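PDB 6KFQ: rhodopsin from Rubrobacter xylanophilus, which binds retinal covalently and uses light to pump protons across the membrane. Local coordinates for residues W5-F10 against Y49-T54; T17-A21 against K209-L214; R71-W75 against F201-D205. All blocks are in the same frame, centred on the assembly; numbering follows the deposited sequence. Where two conformers were deposited one is given.

Interaction 1: W5-F10 against Y49-T54; sequences WLWIGF and YLVMAT. With MPG ([(Z)-octadec-9-enyl] (2R)-2,3-bis(oxidanyl)propanoate), chain Q.
Trp7 and Ala53 meet face to methyl: Ala53 CB lies over the centre of the indole's six-membered ring, 3.8 Å from its centroid and 16° off the normal. A one-carbon side chain suits this place, since it is small enough for segments 5-10 and 49-53 to run antiparallel with axes only 8.2 Å apart.

Leu6 can be followed outward. Its CB rests against CA and CB of Ala53. With CG anti to the carbonyl carbon (chi1 -64°), the branch reaches toward helix 32-53: CD1 stops 3.6 Å from Met52 O, while CD2 touches both Met52 CB and the Tyr49 ring, 3.9 Å from Tyr49 CE2. That ring leans on Gly9, whose CA sits over one face at 4.0 Å from the ring centroid; any CB at this position would collide with Tyr49 CD2. Met52 CE covers the ring's opposite face. Farther along, Phe10 and Leu50 run side by side, and Leu50 CD1 stands almost on the Phe10 ring normal, 4.0 Å from its centroid.

Trp5 turns away to a lipid chain, its CH2 3.5 Å from C16 of the MPG of chain Q, and its NE1 is hydrogen-bonded to Ser195 OG. Tyr49 OH is hydrogen-bonded to Asp205 OD2 on helix 194-218. Between these two segments of a seven-helix bundle, then, cohesion comes from shape and CH-pi contact, while the polar ends of Trp5 and Tyr49 serve a third helix.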
# COMPACT_ATOMS: atom_id res chain seq x y z
N TRP A 5 4.27 7.08 17.39
CA TRP A 5 3.95 6.14 16.32
C TRP A 5 4.54 6.58 14.98
O TRP A 5 4.89 5.73 14.15
CB TRP A 5 2.43 5.96 16.21
CG TRP A 5 1.76 5.83 17.55
CD1 TRP A 5 0.70 6.56 18.01
CD2 TRP A 5 2.12 4.92 18.60
NE1 TRP A 5 0.37 6.15 19.28
CE2 TRP A 5 1.23 5.16 19.67
CE3 TRP A 5 3.10 3.94 18.74
CZ2 TRP A 5 1.30 4.45 20.86
CZ3 TRP A 5 3.16 3.23 19.93
CH2 TRP A 5 2.27 3.49 20.98
N LEU A 6 4.66 7.89 14.75
CA LEU A 6 5.26 8.35 13.51
C LEU A 6 6.75 8.05 13.46
O LEU A 6 7.30 7.73 12.40
CB LEU A 6 5.00 9.85 13.33
CG LEU A 6 3.51 10.22 13.18
CD1 LEU A 6 3.33 11.73 13.29
CD2 LEU A 6 2.95 9.70 11.85
N TRP A 7 7.43 8.14 14.60
CA TRP A 7 8.86 7.82 14.61
C TRP A 7 9.10 6.33 14.45
O TRP A 7 10.03 5.91 13.75
CB TRP A 7 9.51 8.33 15.90
CG TRP A 7 9.89 9.77 15.84
CD1 TRP A 7 9.38 10.78 16.60
CD2 TRP A 7 10.86 10.36 14.96
NE1 TRP A 7 9.98 11.97 16.25
CE2 TRP A 7 10.89 11.74 15.25
CE3 TRP A 7 11.70 9.87 13.96
CZ2 TRP A 7 11.73 12.63 14.59
CZ3 TRP A 7 12.53 10.75 13.30
CH2 TRP A 7 12.54 12.12 13.61
N ILE A 8 8.26 5.51 15.08
CA ILE A 8 8.34 4.07 14.87
C ILE A 8 8.07 3.73 13.41
O ILE A 8 8.77 2.91 12.81
CB ILE A 8 7.35 3.34 15.80
CG1 ILE A 8 7.82 3.40 17.26
CG2 ILE A 8 7.17 1.88 15.34
CD1 ILE A 8 6.73 2.96 18.22
N GLY A 9 7.06 4.36 12.82
CA GLY A 9 6.81 4.15 11.40
C GLY A 9 8.02 4.48 10.55
O GLY A 9 8.39 3.72 9.66
N PHE A 10 8.66 5.61 10.83
CA PHE A 10 9.86 5.99 10.09
C PHE A 10 10.95 4.92 10.21
O PHE A 10 11.47 4.44 9.20
CB PHE A 10 10.40 7.33 10.60
CG PHE A 10 11.76 7.66 10.06
CD1 PHE A 10 11.94 7.88 8.70
CD2 PHE A 10 12.86 7.73 10.89
CE1 PHE A 10 13.19 8.18 8.19
CE2 PHE A 10 14.12 8.03 10.39
CZ PHE A 10 14.28 8.25 9.04
N TYR A 49 6.79 9.22 6.58
CA TYR A 49 6.77 9.14 8.04
C TYR A 49 7.75 10.12 8.66
O TYR A 49 7.47 10.69 9.72
CB TYR A 49 7.05 7.71 8.49
CG TYR A 49 5.77 6.93 8.68
CD1 TYR A 49 5.29 6.08 7.69
CD2 TYR A 49 5.01 7.08 9.84
CE1 TYR A 49 4.10 5.37 7.86
CE2 TYR A 49 3.82 6.38 10.01
CZ TYR A 49 3.38 5.54 9.02
OH TYR A 49 2.19 4.85 9.20
N LEU A 50 8.91 10.34 8.03
CA LEU A 50 9.84 11.33 8.56
C LEU A 50 9.24 12.73 8.49
O LEU A 50 9.35 13.51 9.44
CB LEU A 50 11.17 11.28 7.79
CG LEU A 50 12.32 12.14 8.30
CD1 LEU A 50 12.54 11.94 9.80
CD2 LEU A 50 13.60 11.82 7.53
N VAL A 51 8.60 13.05 7.36
CA VAL A 51 7.95 14.35 7.20
C VAL A 51 6.90 14.54 8.30
O VAL A 51 6.90 15.56 9.00
CB VAL A 51 7.33 14.47 5.80
CG1 VAL A 51 6.44 15.70 5.72
CG2 VAL A 51 8.43 14.55 4.75
N MET A 52 6.02 13.56 8.48
CA MET A 52 5.01 13.67 9.52
C MET A 52 5.62 13.68 10.92
O MET A 52 5.16 14.41 11.80
CB MET A 52 3.99 12.55 9.38
CG MET A 52 3.25 12.58 8.04
SD MET A 52 1.90 11.38 8.05
CE MET A 52 2.77 9.85 7.72
N ALA A 53 6.66 12.86 11.14
CA ALA A 53 7.28 12.79 12.47
C ALA A 53 7.91 14.11 12.87
O ALA A 53 7.90 14.47 14.05
CB ALA A 53 8.33 11.68 12.52
N THR A 54 8.47 14.84 11.91
CA THR A 54 9.10 16.12 12.20
C THR A 54 8.12 17.29 12.15
O THR A 54 8.55 18.45 12.21
CB THR A 54 10.27 16.37 11.24
OG1 THR A 54 9.80 16.30 9.89
CG2 THR A 54 11.35 15.32 11.45
C7 MPG Q . -2.01 11.33 24.10
C8 MPG Q . -3.01 10.22 24.02
C9 MPG Q . -2.42 8.85 24.19
C10 MPG Q . -2.55 7.86 23.34
C11 MPG Q . -2.05 6.45 23.51
C12 MPG Q . -2.34 5.57 22.33
C13 MPG Q . -1.94 4.12 22.52
C14 MPG Q . -2.22 3.24 21.33
C15 MPG Q . -1.91 1.77 21.54
C16 MPG Q . -0.46 1.45 21.77
C17 MPG Q . -0.16 -0.02 21.95
C18 MPG Q . 1.31 -0.36 22.00

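Interaction 2: T17-A21 against K209-L214; sequences TLYFA and KVGFGL. With RET (retinal), chain R; MPG ([(Z)-octadec-9-enyl] (2R)-2,3-bis(oxidanyl)propanoate), chain K.
Phe20 spans the gap between helices 2-23 and 194-218 here, its CZ ending 3.5 Å from both Gly213 C and Leu214 N. The two segments run nearly parallel, at 16°, with axes 10.8 Å apart, and the flat phenyl ring bridges that distance. Phe20 has CG anti to its carbonyl carbon (chi1 -62°), which carries the ring across from a CB that does not itself face the other helix.

The tight part is where this ring meets backbone. Gly213 makes room for it: a CB there would lie only 2.5 Å from Phe20 CE2. Val210 O lies at the ring's edge, in its plane, 3.7 Å from Phe20 CZ, and Leu214 CG adds a side-chain contact at 4.0 Å from Phe20 CE1. Thr38 and Thr42 of helix 32-53 also touch the Phe20 ring, which is buried.

The other side is looser. Tyr19 is exposed, and its meeting with Leu214 comes down to one methyl, Leu214 CD2, set at the edge of the phenol ring 3.5 Å from Tyr19 CE1; the two side chains cross at about a right angle. The side chain of Val210 comes no nearer to the Phe20 ring than its CG1, 4.5 Å from Phe20 CZ.

Lys209, at the start of this segment, turns away from helix 2-23, and its extended chain, bent at the last torsion (chi4 81°), ends in the covalent bond from NZ to retinal C15. The wider pi-type turn at 209-211 lies at this attachment. A retinal-bearing lysine on the seventh transmembrane helix is characteristic of the seven-helix retinal proteins, here in their microbial form.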
# COMPACT_ATOMS: atom_id res chain seq x y z
N THR A 17 13.62 -0.63 4.22
CA THR A 17 14.24 -0.18 2.98
C THR A 17 15.70 -0.62 2.90
O THR A 17 16.17 -1.10 1.86
CB THR A 17 14.15 1.34 2.85
OG1 THR A 17 12.79 1.76 2.99
CG2 THR A 17 14.68 1.80 1.50
N LEU A 18 16.44 -0.46 4.00
CA LEU A 18 17.84 -0.86 4.01
C LEU A 18 17.99 -2.36 3.83
O LEU A 18 18.86 -2.81 3.08
CB LEU A 18 18.50 -0.41 5.33
CG LEU A 18 18.47 1.09 5.62
CD1 LEU A 18 19.23 1.41 6.90
CD2 LEU A 18 19.01 1.88 4.44
N TYR A 19 17.14 -3.15 4.50
CA TYR A 19 17.22 -4.60 4.34
C TYR A 19 16.88 -5.02 2.92
O TYR A 19 17.54 -5.90 2.36
CB TYR A 19 16.30 -5.29 5.34
CG TYR A 19 16.46 -6.79 5.34
CD1 TYR A 19 15.37 -7.63 5.18
CD2 TYR A 19 17.72 -7.38 5.49
CE1 TYR A 19 15.52 -9.01 5.18
CE2 TYR A 19 17.88 -8.75 5.50
CZ TYR A 19 16.78 -9.56 5.35
OH TYR A 19 16.92 -10.94 5.34
N PHE A 20 15.84 -4.43 2.33
CA PHE A 20 15.48 -4.80 0.96
C PHE A 20 16.58 -4.38 -0.01
O PHE A 20 16.86 -5.10 -0.97
CB PHE A 20 14.15 -4.17 0.56
CG PHE A 20 12.99 -4.62 1.39
CD1 PHE A 20 13.07 -5.76 2.17
CD2 PHE A 20 11.79 -3.91 1.37
CE1 PHE A 20 12.00 -6.17 2.94
CE2 PHE A 20 10.72 -4.31 2.14
CZ PHE A 20 10.82 -5.44 2.93
N ALA A 21 17.20 -3.22 0.21
CA ALA A 21 18.33 -2.84 -0.63
C ALA A 21 19.47 -3.84 -0.49
O ALA A 21 20.18 -4.13 -1.46
CB ALA A 21 18.80 -1.43 -0.28
N LYS A 209 3.64 -3.21 3.93
CA LYS A 209 4.82 -2.84 3.15
C LYS A 209 6.05 -3.63 3.57
O LYS A 209 6.65 -4.29 2.72
CB LYS A 209 5.10 -1.33 3.28
CG LYS A 209 4.02 -0.43 2.64
CD LYS A 209 4.37 1.06 2.69
CE LYS A 209 3.36 1.89 1.89
NZ LYS A 209 2.11 2.16 2.65
N VAL A 210 6.44 -3.59 4.84
CA VAL A 210 7.61 -4.36 5.26
C VAL A 210 7.26 -5.83 5.38
O VAL A 210 8.04 -6.69 4.96
CB VAL A 210 8.17 -3.80 6.58
CG1 VAL A 210 9.33 -4.69 7.08
CG2 VAL A 210 8.64 -2.37 6.39
N GLY A 211 6.10 -6.16 5.95
CA GLY A 211 5.70 -7.55 6.00
C GLY A 211 5.51 -8.14 4.61
O GLY A 211 6.05 -9.20 4.29
N PHE A 212 4.72 -7.45 3.78
CA PHE A 212 4.60 -7.80 2.36
C PHE A 212 5.96 -7.99 1.71
O PHE A 212 6.24 -9.04 1.13
CB PHE A 212 3.78 -6.68 1.68
CG PHE A 212 3.49 -6.89 0.21
CD1 PHE A 212 4.44 -6.59 -0.75
CD2 PHE A 212 2.21 -7.27 -0.21
CE1 PHE A 212 4.15 -6.73 -2.10
CE2 PHE A 212 1.91 -7.39 -1.57
CZ PHE A 212 2.89 -7.13 -2.50
N GLY A 213 6.85 -7.00 1.84
CA GLY A 213 8.11 -7.05 1.13
C GLY A 213 9.03 -8.15 1.63
O GLY A 213 9.75 -8.76 0.84
N LEU A 214 9.02 -8.41 2.94
CA LEU A 214 9.80 -9.52 3.48
C LEU A 214 9.35 -10.84 2.88
O LEU A 214 10.18 -11.67 2.47
CB LEU A 214 9.68 -9.56 4.99
CG LEU A 214 10.62 -8.65 5.78
CD1 LEU A 214 10.20 -8.58 7.24
CD2 LEU A 214 12.05 -9.18 5.65
C1 RET R . -9.22 5.42 2.35
C2 RET R . -10.43 6.29 2.73
C3 RET R . -11.57 6.26 1.73
C4 RET R . -12.04 4.84 1.48
C5 RET R . -10.92 3.84 1.34
C6 RET R . -9.64 4.12 1.64
C7 RET R . -8.62 3.09 1.48
C8 RET R . -7.27 3.16 1.60
C9 RET R . -6.28 2.11 1.44
C10 RET R . -5.01 2.38 1.79
C11 RET R . -3.88 1.50 1.71
C12 RET R . -2.67 1.92 2.07
C13 RET R . -1.43 1.17 2.03
C14 RET R . -0.28 1.81 2.32
C15 RET R . 1.05 1.26 2.31
C16 RET R . -8.32 6.27 1.45
C17 RET R . -8.49 5.16 3.68
C18 RET R . -11.36 2.57 0.65
C19 RET R . -6.72 0.78 0.92
C20 RET R . -1.50 -0.28 1.64
C15 MPG K . 5.40 -10.85 7.50
C16 MPG K . 4.15 -11.03 8.34
C17 MPG K . 2.95 -10.27 7.85
C18 MPG K . 1.74 -10.43 8.74

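Interaction 3: R71-W75 against F201-D205; sequences RYIDW and FMVLD. With RET (retinal), chain R.
Trp75 points the edge of its indole at the face of Phe201 in a T-shaped pair, six-membered ring to ring 5.3 Å between centroids with planes at 70°. Trp75 CH2 comes closest, 3.7 Å from Phe201 CE1. Arg71 reaches the same phenyl group from its own helix: its guanidinium is tilted only 27° from the ring plane, Phe201 CD2 lies over one guanidinium face, and Arg71 NH1 is 3.4 Å from Phe201 CB. The arginine gets there with CG anti to the backbone N (chi1 -176°) and a bend at chi3.

Arg71 NH1 and Asp205 OD2 are too far apart for a salt bridge, and a water joins them. It accepts from Arg71 NH1 at 2.8 Å, accepts weakly from Trp75 NE1, and donates to Asp205 OD2 at 2.5 Å. An arginine, a carboxylate and a water gathered on one side of the retinal attachment are familiar from proton-pumping microbial rhodopsins.

Trp75 is itself sandwiched, Arg71 CG over one face and retinal C12 over the other, 3.8 Å above the plane. A leucine in its place would probably leave the polyene without its flat support and the water without its indole N-H, and deprive Phe201 of its edge partner. Farther out, Tyr178 OH is hydrogen-bonded to Asp205 OD1, which probably helps hold the carboxylate's orientation, and Val181 packs on Phe201.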
# COMPACT_ATOMS: atom_id res chain seq x y z
N ARG A 71 0.35 11.34 4.50
CA ARG A 71 -0.08 9.95 4.43
C ARG A 71 -0.55 9.56 3.03
O ARG A 71 -0.16 8.52 2.48
CB ARG A 71 -1.21 9.78 5.46
CG ARG A 71 -1.74 8.42 5.62
CD ARG A 71 -2.78 8.35 6.74
NE ARG A 71 -2.38 8.94 8.02
CZ ARG A 71 -1.45 8.45 8.84
NH1 ARG A 71 -0.74 7.37 8.51
NH2 ARG A 71 -1.20 9.07 9.99
N TYR A 72 -1.40 10.39 2.44
CA TYR A 72 -2.00 10.05 1.15
C TYR A 72 -1.02 10.22 -0.01
O TYR A 72 -1.20 9.58 -1.05
CB TYR A 72 -3.24 10.93 0.93
CG TYR A 72 -4.32 10.73 1.97
CD1 TYR A 72 -4.24 11.36 3.22
CD2 TYR A 72 -5.43 9.92 1.72
CE1 TYR A 72 -5.22 11.18 4.18
CE2 TYR A 72 -6.41 9.74 2.67
CZ TYR A 72 -6.30 10.37 3.90
OH TYR A 72 -7.29 10.19 4.85
N ILE A 73 0.00 11.06 0.15
CA ILE A 73 1.00 11.21 -0.91
C ILE A 73 1.86 9.96 -0.98
O ILE A 73 2.19 9.47 -2.07
CB ILE A 73 1.84 12.47 -0.67
CG1 ILE A 73 0.94 13.67 -0.35
CG2 ILE A 73 2.72 12.75 -1.89
CD1 ILE A 73 -0.05 14.00 -1.43
N ASP A 74 2.26 9.45 0.19
CA ASP A 74 2.80 8.10 0.30
C ASP A 74 1.91 7.11 -0.46
O ASP A 74 2.34 6.46 -1.41
CB ASP A 74 2.92 7.77 1.80
CG ASP A 74 3.29 6.30 2.10
OD1 ASP A 74 3.10 5.41 1.25
OD2 ASP A 74 3.74 6.05 3.25
N TRP A 75 0.64 7.02 -0.05
CA TRP A 75 -0.24 5.98 -0.57
C TRP A 75 -0.40 6.06 -2.08
O TRP A 75 -0.40 5.03 -2.76
CB TRP A 75 -1.60 6.06 0.11
CG TRP A 75 -1.57 5.75 1.57
CD1 TRP A 75 -0.51 5.26 2.30
CD2 TRP A 75 -2.66 5.88 2.48
NE1 TRP A 75 -0.88 5.10 3.61
CE2 TRP A 75 -2.20 5.47 3.75
CE3 TRP A 75 -3.98 6.32 2.36
CZ2 TRP A 75 -3.01 5.47 4.88
CZ3 TRP A 75 -4.79 6.33 3.48
CH2 TRP A 75 -4.30 5.91 4.72
N PHE A 201 -2.79 3.05 11.60
CA PHE A 201 -2.22 3.14 10.26
C PHE A 201 -0.75 2.73 10.26
O PHE A 201 -0.26 2.16 9.28
CB PHE A 201 -2.34 4.56 9.70
CG PHE A 201 -3.71 4.91 9.16
CD1 PHE A 201 -4.41 4.03 8.33
CD2 PHE A 201 -4.28 6.14 9.45
CE1 PHE A 201 -5.65 4.37 7.83
CE2 PHE A 201 -5.53 6.49 8.95
CZ PHE A 201 -6.22 5.60 8.14
N MET A 202 -0.02 3.02 11.35
CA MET A 202 1.38 2.63 11.41
C MET A 202 1.53 1.11 11.40
O MET A 202 2.38 0.57 10.68
CB MET A 202 2.05 3.23 12.65
CG MET A 202 3.52 2.81 12.83
SD MET A 202 3.67 1.29 13.80
CE MET A 202 3.10 1.83 15.40
N VAL A 203 0.70 0.40 12.17
CA VAL A 203 0.78 -1.06 12.19
C VAL A 203 0.42 -1.61 10.82
O VAL A 203 1.13 -2.46 10.26
CB VAL A 203 -0.12 -1.65 13.28
CG1 VAL A 203 -0.11 -3.17 13.20
CG2 VAL A 203 0.33 -1.19 14.66
N LEU A 204 -0.69 -1.12 10.25
CA LEU A 204 -1.08 -1.54 8.91
C LEU A 204 0.02 -1.26 7.89
O LEU A 204 0.36 -2.13 7.08
CB LEU A 204 -2.38 -0.83 8.50
CG LEU A 204 -3.61 -1.26 9.30
CD1 LEU A 204 -4.82 -0.37 8.96
CD2 LEU A 204 -3.93 -2.72 9.00
N ASP A 205 0.56 -0.04 7.90
CA ASP A 205 1.59 0.30 6.92
C ASP A 205 2.79 -0.64 7.02
O ASP A 205 3.31 -1.10 6.00
CB ASP A 205 2.07 1.74 7.13
CG ASP A 205 1.09 2.77 6.63
OD1 ASP A 205 0.12 2.41 5.92
OD2 ASP A 205 1.30 3.96 6.95
C1 RET R . -9.22 5.42 2.35
C2 RET R . -10.43 6.29 2.73
C3 RET R . -11.57 6.26 1.73
C4 RET R . -12.04 4.84 1.48
C5 RET R . -10.92 3.84 1.34
C6 RET R . -9.64 4.12 1.64
C7 RET R . -8.62 3.09 1.48
C8 RET R . -7.27 3.16 1.60
C9 RET R . -6.28 2.11 1.44
C10 RET R . -5.01 2.38 1.79
C11 RET R . -3.88 1.50 1.71
C12 RET R . -2.67 1.92 2.07
C13 RET R . -1.43 1.17 2.03
C14 RET R . -0.28 1.81 2.32
C15 RET R . 1.05 1.26 2.31
C16 RET R . -8.32 6.27 1.45
C17 RET R . -8.49 5.16 3.68
C18 RET R . -11.36 2.57 0.65
C19 RET R . -6.72 0.78 0.92
C20 RET R . -1.50 -0.28 1.64
O HOH W 1 0.33 6.10 6.25

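Overall arrangement
All three contacts belong to one seven-helix membrane bundle. Interactions 1 and 2 share helix 2-23 with centres about 17 Å apart and do not touch; interactions 2 and 3 share helix 194-218 at about 15 Å between centres and both touch the retinal. Interactions 1 and 3, about 11 Å apart between centres, touch directly where Tyr49 of one reaches Asp205 of the other. Along the chain, interaction 1 closes before interaction 3 opens, interaction 3 nests inside the loop closed by interaction 2, and the segments of 1 and 2 alternate. The first and last of the seven transmembrane helices are thus packed together beside the lysine that carries the chromophore, linking peripheral packing to its buried polar surroundings.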